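Local coordinates for regulatory protein RecX (Lactobacillus reuteri, PDB 3D5L) that probably modulates the activity of RecA, the central protein of recombinational DNA repair, as a member of the RecX family, at residues Ser65-Tyr70 / Lys83-Ile88; Met75-Asp80 / Ile108-Tyr113. One frame throughout, in Å; residues are numbered along the deposited sequence.

In the fold
Both contacts draw on helix 78-87, from its two ends. Contact 1 (65-70 with 83-88) packs its C-terminal part against helix 48-71, within the first three-helix domain of RecX; contact 2 (75-80 with 108-113) joins its N-terminal end to the start of helix 110-124, in the second. Their centres lie 14 Å apart, and the segments alternate along the chain. A direct bridge connects them: Tyr-70 O probably accepts a hydrogen bond from Arg-76 NH2 at 2.8 Å. The centre of contact 2 lies about 3 Å, and that of contact 1 about 11 Å, from the centre of the chain, so the pair marks the middle of this elongated molecule.

Contact 1: Ser65-Tyr70 / Lys83-Ile88; sequences SRMLDY and KKLKEI
Tyr-70 and Met-67 of helix 48-71 meet Lys-84, Leu-85 and Ile-88 in a helix-helix packing contact inside the first three-helix domain of RecX, whose family belongs to the helix-turn-helix clan. The short helical segments run at 125°, nearer antiparallel than parallel, with axes 11.0 Å apart at closest approach, a wide spacing bridged by long side chains. On one flank the bridge is a CH-pi contact: Lys-84 CG stands over the centre of the Tyr-70 ring, 3.3 Å from its centroid and 12° off the normal. The ring can present this face because CG lies anti to the backbone N (chi1 179°), which carries it across the gap. Lys-84 bends at its second torsion and then runs on over the same ring, with CE 3.6 Å from Tyr-70 CD1. With a serine in place of Tyr-70 the face under Lys-84 CG and CE is gone, and the lysine chain, left with Met-67 against its CD, would probably be freer to turn.

The middle of the contact is apolar. Met-67 is bent at both of its later torsions, bringing its thioether toward the opposite helix; its CG lies 3.5 Å from Leu-85 CD2, while CE reaches Lys-84 CD at 3.6 Å. Leu-102 and Ile-98 of helix 92-104 touch Met-67 and Leu-85 respectively, so that helix also packs against this layer.

The other flank is looser and more polar. Ile-88, the first residue to leave helical geometry after helix 78-87, sets CG2 over one face of the Arg-66 guanidinium, 4.1 Å from NH2. That same NH2 lies 3.9 Å from Lys-84 NZ, two like charges on side chains that cross at about a right angle, with no hydrogen bond between them.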
# COMPACT_ATOMS: atom_id res chain seq x y z
N SER A 65 12.10 5.13 -8.32
CA SER A 65 11.48 5.14 -9.65
C SER A 65 10.63 3.90 -9.85
O SER A 65 9.51 3.99 -10.36
CB SER A 65 12.55 5.15 -10.75
OG SER A 65 13.36 6.30 -10.65
N ARG A 66 11.16 2.74 -9.48
CA ARG A 66 10.41 1.50 -9.62
C ARG A 66 9.15 1.49 -8.75
O ARG A 66 8.15 0.88 -9.13
CB ARG A 66 11.31 0.32 -9.30
CG ARG A 66 12.48 0.19 -10.24
CD ARG A 66 13.03 -1.22 -10.25
NE ARG A 66 11.94 -2.19 -10.43
CZ ARG A 66 12.12 -3.50 -10.50
NH1 ARG A 66 13.35 -4.01 -10.42
NH2 ARG A 66 11.08 -4.31 -10.63
N MET A 67 9.17 2.13 -7.58
CA MET A 67 7.96 2.17 -6.76
C MET A 67 6.97 3.08 -7.49
O MET A 67 5.76 2.90 -7.37
CB MET A 67 8.24 2.70 -5.34
CG MET A 67 9.03 1.75 -4.42
SD MET A 67 8.35 0.03 -4.39
CE MET A 67 9.11 -0.71 -5.88
N LEU A 68 7.48 4.05 -8.26
CA LEU A 68 6.60 4.95 -9.03
C LEU A 68 5.87 4.17 -10.11
O LEU A 68 4.72 4.46 -10.40
CB LEU A 68 7.39 6.09 -9.69
CG LEU A 68 8.00 7.13 -8.75
CD1 LEU A 68 8.48 8.33 -9.57
CD2 LEU A 68 6.96 7.56 -7.71
N ASP A 69 6.54 3.19 -10.70
CA ASP A 69 5.92 2.35 -11.73
C ASP A 69 4.95 1.37 -11.04
O ASP A 69 3.89 1.07 -11.57
CB ASP A 69 6.97 1.54 -12.50
CG ASP A 69 7.97 2.41 -13.25
OD1 ASP A 69 7.57 3.45 -13.81
OD2 ASP A 69 9.17 2.04 -13.29
N TYR A 70 5.33 0.89 -9.86
CA TYR A 70 4.52 -0.05 -9.10
C TYR A 70 3.18 0.58 -8.71
O TYR A 70 2.12 -0.06 -8.77
CB TYR A 70 5.29 -0.48 -7.84
CG TYR A 70 4.54 -1.43 -6.94
CD1 TYR A 70 4.02 -2.63 -7.45
CD2 TYR A 70 4.36 -1.15 -5.58
CE1 TYR A 70 3.33 -3.52 -6.62
CE2 TYR A 70 3.66 -2.04 -4.75
CZ TYR A 70 3.15 -3.22 -5.29
OH TYR A 70 2.45 -4.10 -4.50
N LYS A 83 6.66 -4.34 1.41
CA LYS A 83 6.73 -5.71 0.95
C LYS A 83 7.33 -5.76 -0.45
O LYS A 83 8.04 -6.70 -0.81
CB LYS A 83 5.32 -6.30 0.96
CG LYS A 83 5.25 -7.79 0.73
CD LYS A 83 3.88 -8.34 1.14
CE LYS A 83 3.80 -9.83 0.86
NZ LYS A 83 4.94 -10.56 1.52
N LYS A 84 7.06 -4.72 -1.24
CA LYS A 84 7.56 -4.62 -2.60
C LYS A 84 9.05 -4.28 -2.65
O LYS A 84 9.79 -4.81 -3.47
CB LYS A 84 6.79 -3.55 -3.37
CG LYS A 84 6.40 -3.95 -4.77
CD LYS A 84 7.52 -3.90 -5.77
CE LYS A 84 7.04 -4.49 -7.10
NZ LYS A 84 8.03 -4.43 -8.20
N LEU A 85 9.49 -3.38 -1.78
CA LEU A 85 10.89 -2.99 -1.74
C LEU A 85 11.69 -4.18 -1.27
O LEU A 85 12.80 -4.42 -1.75
CB LEU A 85 11.10 -1.81 -0.81
CG LEU A 85 10.57 -0.49 -1.38
CD1 LEU A 85 10.53 0.57 -0.30
CD2 LEU A 85 11.45 -0.06 -2.56
N LYS A 86 11.12 -4.93 -0.32
CA LYS A 86 11.77 -6.12 0.19
C LYS A 86 11.85 -7.15 -0.94
O LYS A 86 12.87 -7.81 -1.12
CB LYS A 86 10.98 -6.69 1.38
CG LYS A 86 11.09 -5.87 2.66
CD LYS A 86 10.42 -6.56 3.85
CE LYS A 86 11.00 -6.07 5.20
NZ LYS A 86 10.04 -5.29 6.04
N GLU A 87 10.77 -7.28 -1.71
CA GLU A 87 10.73 -8.23 -2.82
C GLU A 87 11.87 -8.03 -3.84
O GLU A 87 12.44 -9.01 -4.33
CB GLU A 87 9.37 -8.15 -3.54
CG GLU A 87 9.20 -9.15 -4.69
CD GLU A 87 7.77 -9.18 -5.24
OE1 GLU A 87 6.84 -9.53 -4.48
OE2 GLU A 87 7.58 -8.87 -6.45
N ILE A 88 12.20 -6.79 -4.17
CA ILE A 88 13.28 -6.57 -5.13
C ILE A 88 14.61 -6.29 -4.43
O ILE A 88 15.48 -5.60 -4.96
CB ILE A 88 12.95 -5.40 -6.12
CG1 ILE A 88 12.87 -4.08 -5.37
CG2 ILE A 88 11.63 -5.69 -6.82
CD1 ILE A 88 12.74 -2.86 -6.30

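Contact 2: Met75-Asp80 / Ile108-Tyr113; sequences MRTESD and IDDHAY
Asp-110 uses both carboxylate oxygens on the first turn of helix 78-87. OD1 takes the backbone N of Glu-78 at 2.9 Å through its syn lone pair, with a moderately bent N-H...O angle of 145°. OD2 accepts from a water that in turn accepts from Ser-79 N at 3.1 Å; the water's distance to OD2 is suspiciously short. One amide at the helix start thus bonds the carboxylate directly and a second is linked to it through water, and the negative charge probably also suits the positive end of the helix dipole.

Thr-77, at the N-cap position, bonds within its own segment through its backbone N and OG1 and sends its methyl to Tyr-113. The N donates almost straight (173°) to Asp-80 OD2 at 3.0 Å, three residues on, meeting it from above the carboxylate plane. OG1 donates to Ser-79 OG. A chi1 of 58° puts OG1 between the backbone N and the carbonyl carbon and leaves CG2 anti to the latter, over the centre of the Tyr-113 ring as a CH-pi contact.

Met-75 reaches the same ring obliquely: CG lies 3.5 Å from Tyr-113 CD1, and SD, 4.6 Å from the Tyr-113 centroid, makes a Met-aromatic contact. Glu-78 turns its acid to Arg-103 in a salt bridge. Taken together, an acid from the start of helix 110-124 receives a first-turn amide of helix 78-87 at the junction between the first and second tandem three-helix domains of RecX.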
# COMPACT_ATOMS: atom_id res chain seq x y z
N MET A 75 -3.90 0.73 -6.64
CA MET A 75 -3.86 1.29 -5.29
C MET A 75 -3.01 0.38 -4.39
O MET A 75 -3.15 -0.84 -4.45
CB MET A 75 -5.29 1.39 -4.78
CG MET A 75 -5.48 2.06 -3.43
SD MET A 75 -7.25 2.15 -2.98
CE MET A 75 -7.84 3.33 -4.26
N ARG A 76 -2.16 0.98 -3.55
CA ARG A 76 -1.28 0.25 -2.64
C ARG A 76 -1.26 0.83 -1.23
O ARG A 76 -1.39 2.04 -1.06
CB ARG A 76 0.18 0.29 -3.12
CG ARG A 76 0.40 0.16 -4.60
CD ARG A 76 0.11 -1.23 -5.11
NE ARG A 76 0.44 -1.32 -6.52
CZ ARG A 76 0.31 -2.42 -7.25
NH1 ARG A 76 -0.16 -3.54 -6.70
NH2 ARG A 76 0.64 -2.39 -8.54
N THR A 77 -1.05 -0.04 -0.24
CA THR A 77 -0.94 0.38 1.16
C THR A 77 0.55 0.57 1.38
O THR A 77 1.37 0.26 0.51
CB THR A 77 -1.37 -0.73 2.15
OG1 THR A 77 -0.57 -1.90 1.92
CG2 THR A 77 -2.85 -1.08 1.99
N GLU A 78 0.91 1.06 2.56
CA GLU A 78 2.30 1.26 2.89
C GLU A 78 2.97 -0.11 2.97
O GLU A 78 4.08 -0.31 2.47
CB GLU A 78 2.42 1.98 4.24
CG GLU A 78 3.81 1.98 4.82
CD GLU A 78 3.90 2.73 6.14
OE1 GLU A 78 3.69 3.97 6.12
OE2 GLU A 78 4.17 2.08 7.18
N SER A 79 2.29 -1.06 3.61
CA SER A 79 2.85 -2.40 3.74
C SER A 79 3.02 -3.08 2.38
O SER A 79 3.78 -4.03 2.27
CB SER A 79 1.98 -3.26 4.66
OG SER A 79 0.71 -3.51 4.09
N ASP A 80 2.31 -2.60 1.36
CA ASP A 80 2.48 -3.18 0.02
C ASP A 80 3.80 -2.66 -0.53
O ASP A 80 4.55 -3.40 -1.17
CB ASP A 80 1.35 -2.76 -0.93
CG ASP A 80 0.04 -3.50 -0.66
OD1 ASP A 80 0.08 -4.63 -0.12
OD2 ASP A 80 -1.02 -2.94 -1.02
N ILE A 108 1.26 7.53 -1.36
CA ILE A 108 0.74 6.46 -0.53
C ILE A 108 -0.12 7.10 0.56
O ILE A 108 0.22 8.17 1.07
CB ILE A 108 1.87 5.62 0.10
CG1 ILE A 108 2.81 6.50 0.90
CG2 ILE A 108 2.62 4.86 -0.99
CD1 ILE A 108 3.93 5.70 1.59
N ASP A 109 -1.22 6.45 0.92
CA ASP A 109 -2.13 6.99 1.92
C ASP A 109 -2.99 5.87 2.49
O ASP A 109 -4.01 5.51 1.89
CB ASP A 109 -3.02 8.05 1.26
CG ASP A 109 -3.84 8.85 2.25
OD1 ASP A 109 -3.83 8.52 3.45
OD2 ASP A 109 -4.51 9.81 1.82
N ASP A 110 -2.60 5.33 3.64
CA ASP A 110 -3.32 4.23 4.27
C ASP A 110 -4.70 4.59 4.77
O ASP A 110 -5.58 3.73 4.88
CB ASP A 110 -2.49 3.66 5.43
CG ASP A 110 -1.41 2.70 4.97
OD1 ASP A 110 -1.18 2.63 3.74
OD2 ASP A 110 -0.79 2.02 5.82
N HIS A 111 -4.93 5.86 5.07
CA HIS A 111 -6.24 6.24 5.54
C HIS A 111 -7.25 6.20 4.39
O HIS A 111 -8.39 5.76 4.57
CB HIS A 111 -6.15 7.63 6.17
CG HIS A 111 -7.42 8.07 6.83
ND1 HIS A 111 -8.49 8.58 6.13
CD2 HIS A 111 -7.80 8.06 8.13
CE1 HIS A 111 -9.47 8.86 6.96
NE2 HIS A 111 -9.08 8.56 8.18
N ALA A 112 -6.82 6.61 3.20
CA ALA A 112 -7.68 6.63 2.03
C ALA A 112 -7.86 5.21 1.52
O ALA A 112 -8.89 4.83 0.96
CB ALA A 112 -7.07 7.49 0.94
N TYR A 113 -6.83 4.40 1.72
CA TYR A 113 -6.90 3.02 1.31
C TYR A 113 -7.96 2.27 2.13
O TYR A 113 -8.82 1.60 1.57
CB TYR A 113 -5.54 2.36 1.48
CG TYR A 113 -5.54 0.93 0.99
CD1 TYR A 113 -5.06 0.61 -0.28
CD2 TYR A 113 -6.07 -0.09 1.79
CE1 TYR A 113 -5.11 -0.71 -0.75
CE2 TYR A 113 -6.14 -1.40 1.32
CZ TYR A 113 -5.66 -1.70 0.06
OH TYR A 113 -5.74 -3.00 -0.39
O HOH W 1 0.23 -0.24 5.71